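Local coordinates for extracellular solute-binding protein family 5 (Brucella melitensis, PDB 4ONY), which is a periplasmic substrate-binding protein of an ABC transporter, of solute-binding family 5, and probably delivers peptides or related solutes for uptake, at residues T13-A18 with G23-P28; T54-N59 with L63-T68; E265-G270 with Y287-V292; S362-P367 with V550-D555; M439-D444 with Q475-F480. One frame throughout, in Å; residues are numbered along the deposited sequence.

Contact 1. Residues T13-A18 with G23-P28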
# COMPACT_ATOMS: atom_id res chain seq x y z
N THR A 13 28.58 2.06 -14.28
CA THR A 13 28.21 1.56 -12.98
C THR A 13 26.82 0.92 -12.99
O THR A 13 26.48 0.25 -12.00
CB THR A 13 28.24 2.66 -11.89
OG1 THR A 13 27.25 3.65 -12.19
CG2 THR A 13 29.60 3.32 -11.80
N ALA A 14 26.04 1.12 -14.07
CA ALA A 14 24.62 0.71 -14.10
C ALA A 14 24.47 -0.73 -14.58
O ALA A 14 25.00 -1.08 -15.60
CB ALA A 14 23.79 1.62 -15.00
N PRO A 15 23.73 -1.55 -13.85
CA PRO A 15 23.54 -2.93 -14.33
C PRO A 15 22.64 -2.94 -15.56
O PRO A 15 21.82 -2.02 -15.72
CB PRO A 15 22.89 -3.62 -13.15
CG PRO A 15 22.17 -2.52 -12.40
CD PRO A 15 22.98 -1.28 -12.61
N ASP A 16 22.79 -3.96 -16.42
CA ASP A 16 21.95 -4.05 -17.61
C ASP A 16 20.71 -4.95 -17.42
O ASP A 16 19.92 -5.10 -18.34
CB ASP A 16 22.77 -4.47 -18.85
CG ASP A 16 23.21 -5.94 -18.79
OD1 ASP A 16 22.89 -6.63 -17.82
OD2 ASP A 16 23.89 -6.39 -19.73
N TYR A 17 20.58 -5.56 -16.26
CA TYR A 17 19.60 -6.60 -16.00
C TYR A 17 18.66 -6.19 -14.86
O TYR A 17 17.79 -6.99 -14.42
CB TYR A 17 20.31 -7.90 -15.59
CG TYR A 17 21.06 -7.79 -14.26
CD1 TYR A 17 22.36 -7.26 -14.19
CD2 TYR A 17 20.48 -8.21 -13.09
CE1 TYR A 17 23.05 -7.16 -12.96
CE2 TYR A 17 21.14 -8.10 -11.88
CZ TYR A 17 22.42 -7.57 -11.79
OH TYR A 17 23.04 -7.48 -10.54
N ALA A 18 18.82 -4.98 -14.36
CA ALA A 18 18.02 -4.53 -13.22
C ALA A 18 17.95 -3.03 -13.20
O ALA A 18 18.82 -2.35 -13.74
CB ALA A 18 18.63 -5.01 -11.92
N GLY A 23 19.46 2.55 -6.43
CA GLY A 23 20.75 1.98 -6.81
C GLY A 23 21.04 0.66 -6.14
O GLY A 23 21.93 -0.03 -6.59
N ASP A 24 20.27 0.27 -5.12
CA ASP A 24 20.51 -1.00 -4.40
C ASP A 24 19.91 -2.20 -5.17
O ASP A 24 18.70 -2.29 -5.34
CB ASP A 24 19.94 -0.92 -2.97
CG ASP A 24 18.44 -0.51 -2.96
OD1 ASP A 24 18.10 0.52 -3.57
OD2 ASP A 24 17.62 -1.24 -2.33
N VAL A 25 20.76 -3.11 -5.63
CA VAL A 25 20.34 -4.29 -6.39
C VAL A 25 20.85 -5.52 -5.67
O VAL A 25 22.03 -5.81 -5.65
CB VAL A 25 20.90 -4.23 -7.81
CG1 VAL A 25 20.54 -5.51 -8.61
CG2 VAL A 25 20.31 -3.01 -8.55
N ALA A 26 19.93 -6.26 -5.08
CA ALA A 26 20.29 -7.41 -4.27
C ALA A 26 20.82 -8.59 -5.08
O ALA A 26 21.66 -9.33 -4.59
CB ALA A 26 19.07 -7.85 -3.42
N LEU A 27 20.33 -8.80 -6.30
CA LEU A 27 20.68 -10.04 -7.04
C LEU A 27 21.77 -9.76 -8.03
O LEU A 27 21.73 -8.76 -8.70
CB LEU A 27 19.45 -10.56 -7.77
CG LEU A 27 18.20 -10.86 -6.93
CD1 LEU A 27 17.05 -11.42 -7.79
CD2 LEU A 27 18.53 -11.83 -5.81
N PRO A 28 22.74 -10.67 -8.16
CA PRO A 28 23.74 -10.54 -9.19
C PRO A 28 23.17 -10.98 -10.52
O PRO A 28 22.07 -11.54 -10.56
CB PRO A 28 24.84 -11.48 -8.72
CG PRO A 28 24.10 -12.55 -8.01
CD PRO A 28 22.86 -11.94 -7.44

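Contact 2. Residues T54-N59 with L63-T68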
# COMPACT_ATOMS: atom_id res chain seq x y z
N THR A 54 -17.80 -7.45 -7.78
CA THR A 54 -18.32 -7.85 -9.07
C THR A 54 -17.42 -7.36 -10.22
O THR A 54 -16.50 -6.59 -9.98
CB THR A 54 -19.75 -7.34 -9.26
OG1 THR A 54 -20.37 -7.97 -10.40
CG2 THR A 54 -19.79 -5.79 -9.43
N PHE A 55 -17.69 -7.81 -11.44
CA PHE A 55 -17.01 -7.31 -12.59
C PHE A 55 -17.88 -7.52 -13.78
O PHE A 55 -18.67 -8.42 -13.80
CB PHE A 55 -15.66 -8.04 -12.78
CG PHE A 55 -15.78 -9.36 -13.45
CD1 PHE A 55 -16.08 -10.49 -12.72
CD2 PHE A 55 -15.63 -9.46 -14.82
CE1 PHE A 55 -16.23 -11.71 -13.35
CE2 PHE A 55 -15.79 -10.66 -15.44
CZ PHE A 55 -16.07 -11.80 -14.70
N ASP A 56 -17.69 -6.70 -14.80
CA ASP A 56 -18.38 -6.87 -16.06
C ASP A 56 -17.54 -6.47 -17.28
O ASP A 56 -18.09 -6.29 -18.35
CB ASP A 56 -19.66 -6.04 -16.06
CG ASP A 56 -19.41 -4.57 -15.88
OD1 ASP A 56 -18.26 -4.07 -15.87
OD2 ASP A 56 -20.44 -3.88 -15.70
N SER A 57 -16.23 -6.31 -17.13
CA SER A 57 -15.41 -5.89 -18.26
C SER A 57 -13.97 -6.32 -18.06
O SER A 57 -13.56 -6.63 -16.94
CB SER A 57 -15.49 -4.37 -18.48
OG SER A 57 -14.84 -3.98 -19.71
N LEU A 58 -13.20 -6.34 -19.16
CA LEU A 58 -11.87 -6.90 -19.17
C LEU A 58 -10.77 -5.98 -19.72
O LEU A 58 -9.75 -6.47 -20.23
CB LEU A 58 -11.84 -8.20 -19.97
CG LEU A 58 -12.82 -9.29 -19.57
CD1 LEU A 58 -12.77 -10.45 -20.58
CD2 LEU A 58 -12.58 -9.77 -18.17
N ASN A 59 -10.94 -4.67 -19.55
CA ASN A 59 -9.93 -3.70 -19.96
C ASN A 59 -9.54 -2.83 -18.80
O ASN A 59 -10.27 -1.93 -18.42
CB ASN A 59 -10.41 -2.86 -21.11
CG ASN A 59 -9.31 -1.96 -21.66
OD1 ASN A 59 -8.33 -1.67 -20.99
ND2 ASN A 59 -9.46 -1.54 -22.90
N LEU A 63 -11.34 4.36 -18.90
CA LEU A 63 -12.33 4.87 -17.95
C LEU A 63 -13.53 3.97 -17.83
O LEU A 63 -13.94 3.67 -16.74
CB LEU A 63 -12.81 6.29 -18.32
CG LEU A 63 -11.83 7.41 -17.94
CD1 LEU A 63 -12.29 8.71 -18.60
CD2 LEU A 63 -11.72 7.58 -16.44
N LYS A 64 -14.08 3.51 -18.96
CA LYS A 64 -15.33 2.74 -18.91
C LYS A 64 -15.15 1.43 -18.14
O LYS A 64 -14.24 0.66 -18.45
CB LYS A 64 -15.87 2.44 -20.34
CG LYS A 64 -17.19 1.67 -20.39
CD LYS A 64 -18.26 2.46 -19.70
CE LYS A 64 -19.65 1.83 -19.68
NZ LYS A 64 -19.98 1.10 -20.93
N SER A 65 -16.02 1.19 -17.15
CA SER A 65 -16.00 0.01 -16.31
C SER A 65 -14.73 -0.13 -15.47
O SER A 65 -14.38 -1.23 -15.01
CB SER A 65 -16.21 -1.29 -17.12
OG SER A 65 -17.47 -1.27 -17.74
N MET A 66 -14.06 0.98 -15.20
CA MET A 66 -12.81 0.89 -14.47
C MET A 66 -12.99 0.35 -13.05
O MET A 66 -12.02 -0.14 -12.47
CB MET A 66 -12.09 2.23 -14.43
CG MET A 66 -12.81 3.33 -13.68
SD MET A 66 -11.85 4.87 -13.61
CE MET A 66 -10.77 4.51 -12.22
N ARG A 67 -14.20 0.48 -12.48
CA ARG A 67 -14.46 -0.02 -11.14
C ARG A 67 -15.08 -1.44 -11.14
O ARG A 67 -15.28 -2.03 -10.08
CB ARG A 67 -15.31 0.98 -10.36
CG ARG A 67 -14.50 2.20 -9.86
CD ARG A 67 -15.35 3.23 -9.12
NE ARG A 67 -16.38 3.74 -10.02
CZ ARG A 67 -17.68 3.39 -10.03
NH1 ARG A 67 -18.21 2.53 -9.14
NH2 ARG A 67 -18.47 3.95 -10.95
N THR A 68 -15.32 -2.00 -12.33
CA THR A 68 -15.89 -3.30 -12.43
C THR A 68 -15.11 -4.12 -13.45
O THR A 68 -15.69 -4.85 -14.27
CB THR A 68 -17.38 -3.21 -12.78
OG1 THR A 68 -17.55 -2.44 -13.98
CG2 THR A 68 -18.18 -2.56 -11.66

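Contact 3. Residues E265-G270 with Y287-V292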
# COMPACT_ATOMS: atom_id res chain seq x y z
N GLU A 265 -17.89 -19.05 4.05
CA GLU A 265 -18.61 -20.32 4.00
C GLU A 265 -18.15 -21.19 2.81
O GLU A 265 -18.04 -22.41 2.91
CB GLU A 265 -20.12 -20.11 3.93
CG GLU A 265 -20.74 -19.63 5.23
CD GLU A 265 -20.54 -20.61 6.38
OE1 GLU A 265 -20.71 -21.83 6.15
OE2 GLU A 265 -20.17 -20.16 7.49
N SER A 266 -17.89 -20.55 1.68
CA SER A 266 -17.45 -21.29 0.50
C SER A 266 -16.01 -21.84 0.72
O SER A 266 -15.69 -22.95 0.26
CB SER A 266 -17.52 -20.37 -0.71
OG SER A 266 -17.23 -21.04 -1.91
N PHE A 267 -15.16 -21.08 1.43
CA PHE A 267 -13.86 -21.59 1.89
C PHE A 267 -14.03 -22.82 2.79
O PHE A 267 -13.34 -23.83 2.61
CB PHE A 267 -13.06 -20.52 2.62
CG PHE A 267 -11.78 -21.04 3.26
CD1 PHE A 267 -10.74 -21.48 2.47
CD2 PHE A 267 -11.64 -21.09 4.61
CE1 PHE A 267 -9.58 -21.99 3.03
CE2 PHE A 267 -10.48 -21.56 5.20
CZ PHE A 267 -9.45 -22.03 4.41
N LYS A 268 -14.94 -22.73 3.76
CA LYS A 268 -15.17 -23.84 4.69
C LYS A 268 -15.65 -25.11 3.98
O LYS A 268 -15.30 -26.19 4.40
CB LYS A 268 -16.12 -23.48 5.82
CG LYS A 268 -15.54 -22.51 6.87
CD LYS A 268 -16.59 -21.86 7.72
CE LYS A 268 -17.47 -22.86 8.42
NZ LYS A 268 -18.34 -22.22 9.42
N LYS A 269 -16.43 -24.96 2.90
CA LYS A 269 -16.93 -26.10 2.13
C LYS A 269 -15.85 -26.67 1.18
O LYS A 269 -16.06 -27.68 0.58
CB LYS A 269 -18.17 -25.68 1.33
N GLY A 270 -14.70 -26.01 1.05
CA GLY A 270 -13.64 -26.53 0.19
C GLY A 270 -13.75 -26.08 -1.26
O GLY A 270 -12.97 -26.50 -2.08
N TYR A 287 -12.48 -20.32 13.43
CA TYR A 287 -11.75 -21.38 12.75
C TYR A 287 -11.73 -22.63 13.63
O TYR A 287 -10.76 -23.38 13.65
CB TYR A 287 -10.33 -20.92 12.39
CG TYR A 287 -10.27 -19.91 11.25
CD1 TYR A 287 -10.60 -18.59 11.45
CD2 TYR A 287 -9.89 -20.29 9.96
CE1 TYR A 287 -10.56 -17.68 10.41
CE2 TYR A 287 -9.85 -19.37 8.92
CZ TYR A 287 -10.16 -18.06 9.16
OH TYR A 287 -10.13 -17.12 8.14
N ASP A 288 -12.83 -22.83 14.35
CA ASP A 288 -13.06 -24.01 15.18
C ASP A 288 -13.84 -25.10 14.42
O ASP A 288 -14.55 -25.84 15.01
CB ASP A 288 -13.83 -23.61 16.47
CG ASP A 288 -15.15 -22.82 16.19
OD1 ASP A 288 -15.39 -22.36 15.05
OD2 ASP A 288 -15.91 -22.58 17.14
N PHE A 289 -13.74 -25.19 13.12
CA PHE A 289 -14.47 -26.20 12.34
C PHE A 289 -13.55 -27.40 12.07
O PHE A 289 -12.33 -27.29 12.24
CB PHE A 289 -15.05 -25.60 11.06
CG PHE A 289 -14.05 -24.94 10.15
CD1 PHE A 289 -13.72 -23.62 10.30
CD2 PHE A 289 -13.50 -25.64 9.09
CE1 PHE A 289 -12.84 -23.00 9.41
CE2 PHE A 289 -12.61 -25.03 8.21
CZ PHE A 289 -12.29 -23.71 8.36
N PRO A 290 -14.13 -28.57 11.78
CA PRO A 290 -13.39 -29.84 11.86
C PRO A 290 -12.14 -29.90 11.02
O PRO A 290 -11.13 -30.41 11.49
CB PRO A 290 -14.40 -30.87 11.37
CG PRO A 290 -15.72 -30.32 11.81
CD PRO A 290 -15.59 -28.81 11.64
N ALA A 291 -12.21 -29.38 9.80
CA ALA A 291 -11.06 -29.42 8.90
C ALA A 291 -9.82 -28.80 9.55
O ALA A 291 -8.69 -29.33 9.38
CB ALA A 291 -11.37 -28.73 7.58
N VAL A 292 -10.02 -27.73 10.33
CA VAL A 292 -8.88 -27.06 10.98
C VAL A 292 -8.35 -28.01 12.04
O VAL A 292 -7.13 -28.19 12.15
CB VAL A 292 -9.25 -25.71 11.67
CG1 VAL A 292 -8.04 -25.12 12.39
CG2 VAL A 292 -9.80 -24.74 10.66

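Contact 4. Residues S362-P367 with V550-D555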
# COMPACT_ATOMS: atom_id res chain seq x y z
N SER A 362 10.69 3.33 9.86
CA SER A 362 10.21 3.83 11.14
C SER A 362 11.34 4.44 11.94
O SER A 362 12.42 3.82 12.08
CB SER A 362 9.62 2.69 11.98
OG SER A 362 9.29 3.13 13.29
N SER A 363 11.09 5.61 12.53
CA SER A 363 12.06 6.26 13.41
C SER A 363 12.02 5.79 14.85
O SER A 363 12.93 6.14 15.67
CB SER A 363 11.83 7.77 13.42
OG SER A 363 10.56 8.07 14.02
N VAL A 364 10.98 5.05 15.20
CA VAL A 364 10.71 4.73 16.62
C VAL A 364 11.77 3.78 17.20
O VAL A 364 12.13 2.80 16.60
CB VAL A 364 9.29 4.15 16.74
CG1 VAL A 364 8.99 3.69 18.17
CG2 VAL A 364 8.29 5.21 16.31
N GLY A 365 12.30 4.14 18.39
CA GLY A 365 13.30 3.32 19.06
C GLY A 365 14.68 3.42 18.42
O GLY A 365 15.57 2.61 18.66
N ARG A 366 14.86 4.40 17.55
CA ARG A 366 16.16 4.67 16.91
C ARG A 366 16.59 6.10 17.20
O ARG A 366 15.86 7.05 16.85
CB ARG A 366 16.03 4.49 15.41
CG ARG A 366 15.52 3.12 15.00
CD ARG A 366 15.41 3.00 13.52
NE ARG A 366 14.90 1.69 13.19
CZ ARG A 366 15.65 0.61 13.08
NH1 ARG A 366 16.99 0.69 13.17
NH2 ARG A 366 15.08 -0.55 12.82
N PRO A 367 17.76 6.29 17.81
CA PRO A 367 18.28 7.67 17.84
C PRO A 367 18.52 8.24 16.42
O PRO A 367 18.85 7.52 15.49
CB PRO A 367 19.59 7.54 18.60
CG PRO A 367 20.05 6.15 18.33
CD PRO A 367 18.81 5.30 18.15
N VAL A 550 9.21 14.22 12.61
CA VAL A 550 8.49 15.48 12.61
C VAL A 550 6.97 15.28 12.74
O VAL A 550 6.29 16.04 13.47
CB VAL A 550 8.80 16.31 11.34
CG1 VAL A 550 7.93 17.57 11.32
CG2 VAL A 550 10.29 16.64 11.25
N LEU A 551 6.45 14.27 12.03
CA LEU A 551 5.05 14.00 12.02
C LEU A 551 4.55 13.49 13.38
O LEU A 551 3.51 13.95 13.89
CB LEU A 551 4.71 13.01 10.90
CG LEU A 551 4.88 13.45 9.47
CD1 LEU A 551 4.64 12.29 8.51
CD2 LEU A 551 3.93 14.60 9.11
N ILE A 552 5.30 12.57 13.97
CA ILE A 552 5.01 12.10 15.32
C ILE A 552 5.02 13.27 16.32
O ILE A 552 4.16 13.34 17.22
CB ILE A 552 6.02 11.05 15.79
CG1 ILE A 552 5.84 9.75 14.99
CG2 ILE A 552 5.85 10.76 17.30
CD1 ILE A 552 7.06 8.83 15.06
N SER A 553 6.00 14.18 16.16
CA SER A 553 6.21 15.29 17.09
C SER A 553 5.14 16.38 16.97
O SER A 553 5.01 17.22 17.84
CB SER A 553 7.58 15.91 16.90
OG SER A 553 8.61 14.98 17.22
N GLY A 554 4.35 16.33 15.90
CA GLY A 554 3.23 17.22 15.73
C GLY A 554 1.91 16.71 16.33
O GLY A 554 0.94 17.46 16.37
N ASP A 555 1.86 15.46 16.75
CA ASP A 555 0.60 14.83 17.18
C ASP A 555 -0.58 15.21 16.25
O ASP A 555 -1.64 15.71 16.68
CB ASP A 555 0.31 15.15 18.65
CG ASP A 555 1.30 14.49 19.57
OD1 ASP A 555 1.09 13.29 19.91
OD2 ASP A 555 2.29 15.16 19.95

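Contact 5. Residues M439-D444 with Q475-F480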
# COMPACT_ATOMS: atom_id res chain seq x y z
N MET A 439 -16.44 12.50 13.91
CA MET A 439 -17.29 12.06 12.81
C MET A 439 -16.84 10.65 12.42
O MET A 439 -15.65 10.42 12.03
CB MET A 439 -17.20 13.00 11.62
CG MET A 439 -18.15 12.63 10.46
SD MET A 439 -18.22 13.82 9.07
CE MET A 439 -16.49 13.67 8.42
N THR A 440 -17.77 9.71 12.51
CA THR A 440 -17.48 8.29 12.22
C THR A 440 -18.28 7.76 11.04
O THR A 440 -19.37 8.26 10.75
CB THR A 440 -17.84 7.43 13.41
OG1 THR A 440 -19.17 7.73 13.83
CG2 THR A 440 -16.91 7.70 14.53
N ARG A 441 -17.74 6.76 10.34
CA ARG A 441 -18.48 6.26 9.14
C ARG A 441 -19.16 4.92 9.29
O ARG A 441 -19.82 4.50 8.35
CB ARG A 441 -17.65 6.13 7.86
CG ARG A 441 -16.19 6.38 7.91
CD ARG A 441 -15.54 5.64 6.74
NE ARG A 441 -14.42 6.38 6.15
CZ ARG A 441 -14.40 6.92 4.92
NH1 ARG A 441 -15.44 6.86 4.06
NH2 ARG A 441 -13.30 7.55 4.52
N SER A 442 -18.94 4.22 10.41
CA SER A 442 -19.36 2.81 10.53
C SER A 442 -19.43 2.37 11.98
O SER A 442 -18.87 3.04 12.86
CB SER A 442 -18.39 1.87 9.84
OG SER A 442 -17.18 1.75 10.60
N PRO A 443 -20.11 1.23 12.23
CA PRO A 443 -20.19 0.76 13.60
C PRO A 443 -18.84 0.38 14.19
O PRO A 443 -18.62 0.65 15.35
CB PRO A 443 -21.13 -0.44 13.49
CG PRO A 443 -22.04 -0.06 12.34
CD PRO A 443 -21.07 0.54 11.35
N ASP A 444 -17.92 -0.14 13.39
CA ASP A 444 -16.56 -0.35 13.88
C ASP A 444 -15.88 0.97 14.34
O ASP A 444 -15.20 0.99 15.37
CB ASP A 444 -15.67 -1.02 12.84
CG ASP A 444 -15.88 -2.53 12.75
OD1 ASP A 444 -16.66 -3.13 13.51
OD2 ASP A 444 -15.23 -3.11 11.88
N GLN A 475 -18.45 14.28 1.45
CA GLN A 475 -18.73 15.73 1.26
C GLN A 475 -18.02 16.57 2.34
O GLN A 475 -17.42 17.61 2.05
CB GLN A 475 -20.26 16.04 1.27
CG GLN A 475 -21.02 15.62 0.01
CD GLN A 475 -22.54 15.84 0.13
OE1 GLN A 475 -23.08 16.05 1.21
NE2 GLN A 475 -23.22 15.74 -0.97
N ARG A 476 -18.06 16.10 3.58
CA ARG A 476 -17.38 16.80 4.70
C ARG A 476 -15.84 16.68 4.67
O ARG A 476 -15.12 17.61 5.06
CB ARG A 476 -18.01 16.34 6.03
CG ARG A 476 -19.44 16.93 6.18
CD ARG A 476 -20.16 16.55 7.45
NE ARG A 476 -19.44 17.05 8.62
CZ ARG A 476 -19.83 16.87 9.89
NH1 ARG A 476 -20.91 16.14 10.16
NH2 ARG A 476 -19.09 17.36 10.91
N LEU A 477 -15.34 15.53 4.23
CA LEU A 477 -13.90 15.36 4.04
C LEU A 477 -13.37 16.39 3.04
O LEU A 477 -12.33 17.01 3.23
CB LEU A 477 -13.59 13.96 3.50
CG LEU A 477 -13.45 12.81 4.49
CD1 LEU A 477 -12.84 11.56 3.83
CD2 LEU A 477 -12.63 13.24 5.68
N GLN A 478 -14.12 16.56 1.98
CA GLN A 478 -13.71 17.44 0.91
C GLN A 478 -13.40 18.87 1.37
O GLN A 478 -12.48 19.50 0.84
CB GLN A 478 -14.82 17.44 -0.17
CG GLN A 478 -14.63 18.43 -1.28
CD GLN A 478 -13.75 17.91 -2.39
OE1 GLN A 478 -13.25 16.78 -2.36
NE2 GLN A 478 -13.57 18.75 -3.39
N THR A 479 -14.19 19.37 2.32
CA THR A 479 -14.10 20.74 2.80
C THR A 479 -13.42 20.79 4.18
O THR A 479 -13.38 21.83 4.78
CB THR A 479 -15.52 21.36 2.98
OG1 THR A 479 -16.28 20.55 3.85
CG2 THR A 479 -16.29 21.44 1.60
N PHE A 480 -12.95 19.66 4.67
CA PHE A 480 -12.33 19.57 5.99
C PHE A 480 -13.32 20.01 7.08
O PHE A 480 -12.91 20.63 8.05
CB PHE A 480 -11.03 20.37 6.02
CG PHE A 480 -10.09 19.99 4.90
CD1 PHE A 480 -9.64 18.69 4.77
CD2 PHE A 480 -9.70 20.93 3.94
CE1 PHE A 480 -8.82 18.32 3.71
CE2 PHE A 480 -8.85 20.58 2.88
CZ PHE A 480 -8.42 19.26 2.76

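Contact 1. Residues T13-A18 with G23-P28
Along residues 23-28, Val25 is the first to touch, turning both methyl groups toward residues 13-18. With CG1 anti to the backbone N (chi1 177°), that branch comes to rest 3.9 Å from Ala18 CB. The same methyl meets the phenol of Tyr17 obliquely, Val25 CG1 lying 3.7 Å from Tyr17 OH. The other branch serves a looser neighbour: Val25 CG2 stands 4.3 Å from Pro15 CG. Leu27, next to take part, contributes its main chain, while the end of its side chain leads away to Phe34 and Pro35. Its carbonyl accepts a short hydrogen bond, 2.6 Å from Tyr17 OH to Leu27 O. The hydroxyl sits in the carbonyl plane on a lone pair, with a C=O...O angle of 142°, and the acceptor in turn lies near the plane of the phenol, at its edge. Pro28 completes the row through its backbone, its CA 3.4 Å from Tyr17 OH, so the hydroxyl touches a valine methyl as well as the Leu27-Pro28 backbone. Tyr99 of strand 97-108 touches Tyr17, Ala18 and Val25, and its own hydroxyl bonds Leu27 N; a tyrosine hydroxyl thus holds each polar end of Leu27's backbone. The arrangement illustrates two surface loops joined across a short strand, here 18-20, by a side-chain-to-main-chain bond, beside the antiparallel sheet to which that strand belongs.

Contact 2. Residues T54-N59 with L63-T68
Asp56 and Thr68 form the centre of this contact, gripping each other through backbone and side chain at once. Asp56 N donates to Thr68 O at 2.8 Å, nearly straight with an angle of 166° at the hydrogen. In the reverse sense, Thr68 OG1 gives its proton to Asp56 OD1 at 2.6 Å, meeting the oxygen from above the carboxylate plane, 39° out of it. Both side chains have their first torsion near +60°, which folds the carboxylate and the hydroxyl back beside their own main chains and lets the double clasp close. Thr68 O is gripped further by a weak bond from Ser57 N at 3.3 Å, and Phe55 CA approaches that oxygen as a CA-H...O contact. Beside this polar knot the serines pack tightly, Ser57 CB only 3.4 Å from Ser65 CB. Their hydroxyls find partners farther out: Ser57 OG bonds Thr206 N, and Ser65 OG bonds Ser205 OG. What brings Thr68 into position is two overlapping beta turns that share Ser65 and Met66, type II from Leu63 to Met66 and type I from Ser65 to Thr68, the latter closed by Thr68 N to Ser65 O at 2.9 Å. The whole lies in the long connection between strands 46-52 and 88-90; Phe55 anchors it inward against Val221 of strand 216-222 and the ring of Tyr256 in strand 251-257, a residue of the pocket that holds the bound polyether.

Contact 3. Residues E265-G270 with Y287-V292
Phe289 meets Lys268 through the flat of its ring, and these two residues supply most of the buried surface. Lys268 CG stands 3.8 Å from the centroid of the Phe289 ring and 15° off its normal, a CH-pi contact made by the aliphatic part of a charged side chain. Val292 CG2, from the helix that Phe289 itself precedes, lies 3.5 Å above the opposite face, so the ring is sandwiched between a lysine methylene and a valine methyl. A first torsion of 56° sets Phe289 CG between its backbone N and carbonyl carbon and throws the ring out toward helix 260-268. Beyond CG the lysine chain bends at its third torsion and carries the ammonium clear of the ring, to Glu265 one turn back. The resulting salt bridge is weak, with Lys268 NZ 3.4 Å from Glu265 OE2. Phe267, third in buried area, comes to the ring's rim: its CE2 is 4.2 Å from Phe289 CZ, near the plane of the Phe289 ring. The same Phe267 CE2 approaches Tyr287 CE2 at 4.4 Å, obliquely to both rings. Between these two segments the contact is hydrocarbon throughout, the lysine's ammonium lying aside toward Glu265. Phe289 is also the N-cap residue of helix 290-293, while Gly270 ends helix 260-268 in a Schellman motif. Around them, Val297 of strand 297-302 touches Phe267, Ala291 and Val292, and strand 566-571 supplies Trp571, whose ring meets Phe267 and whose NE1 bonds Phe267 O.

Contact 4. Residues S362-P367 with V550-D555
Ser363 and Val364, in a type II turn from Ser363 to Arg366, face Ile552 in the last turn of helix 537-553, the nearest CA atoms, Ser363 and Ile552, being 9.4 Å apart. The pairing is loop against helix, with an ST turn that begins at Ser362 and runs into the beta turn. Across so wide a backbone gap the meeting falls to one long side chain: Ile552 reaches out with a nearly extended second torsion (161°) and touches with CD1 alone. That methyl lies 4.0 Å from Val364 CG2, the two side chains crossing at about a right angle, an apolar touch of small area. It also lies 3.7 Å from Ser363 OG, a van der Waals approach to the oxygen. The hydroxyl has its polar business elsewhere, bonding Asp548 OD2 one helical turn before Ile552; Ser363 therefore ties the loop to the helix by a polar bond while the same oxygen rests against a methyl. On the helix side Val387 of helix 385-389 packs on Ile552, and Arg384 forms a salt bridge with Asp555 just past the helix. The case exemplifies a sparse tertiary contact between segments far apart in sequence, in which the loop's shape is also held by bonds within its own turns. Two bonds do this: Arg366 N reaches Ser363 O at 3.2 Å, and Val364 N points at Ser362 OG, also at 3.2 Å, with an angle of 157° at the hydrogen.

Contact 5. Residues M439-D444 with Q475-F480
Met439 lays its sulfur over one face of the Arg476 guanidinium, 3.4 Å above the plane and displaced toward the rim. The nearest approaches are Met439 SD to Arg476 NE and Met439 SD to Arg476 CZ, both 3.5 Å. Extended through its first two torsions, with CG anti to the backbone N (chi1 -176°), the methionine runs straight out from its strand; only the third torsion bends, at 65°, tucking the methyl back so that Met439 CE rests 3.9 Å from Arg476 CB. The arginine is bent at its own third torsion, which turns the plane of its head beneath the sulfur, and the two chains cross obliquely. Its edge is occupied too: NE bonds Asp481 O and NH2 makes a salt bridge with Glu437. Arg441 makes the second, slighter touch, its NH2 4.1 Å from Leu477 CD1, with the side chains crossing at about a right angle. Its first torsion, 6°, nearly eclipses the backbone N, a setting off the usual minima, perhaps tolerated because NH1 is held by Asp470 and Gln474. In the fold, helix 470-478 is thereby packed against strand 435-440, the strand flanked in the sheet by 462-467 and 484-489; the helix links those two flanking strands along the chain, and the run from 435-440 through helix 443-458 to 462-467 is a beta-alpha-beta crossover. The chemistry implies a division of labour: NE and NH2 at the guanidinium edge meet a carbonyl and a carboxylate, while its face takes a polarisable thioether, an attraction probably dominated by dispersion and perhaps strengthened by the positive charge.

In the fold
From the N terminus, contact 1 closes a very short loop around strand 18-20 of the antiparallel sheet. Contact 2 follows with another brief closure in the connection after strand 46-52, and contact 3 then spans seventeen residues' distance in sequence, from helix 260-268 to helix 290-293. These three stand in series. Contact 4 reaches much farther, joining the loop after strand 350-351 to the end of helix 537-553, and the chain it encloses contains all of contact 5, which ties strand 435-440 to helix 470-478. None of the five touch: the centres of contacts 4 and 5 lie about 27 Å apart, and contacts 2 and 4 flank the chain's centre from opposite sides.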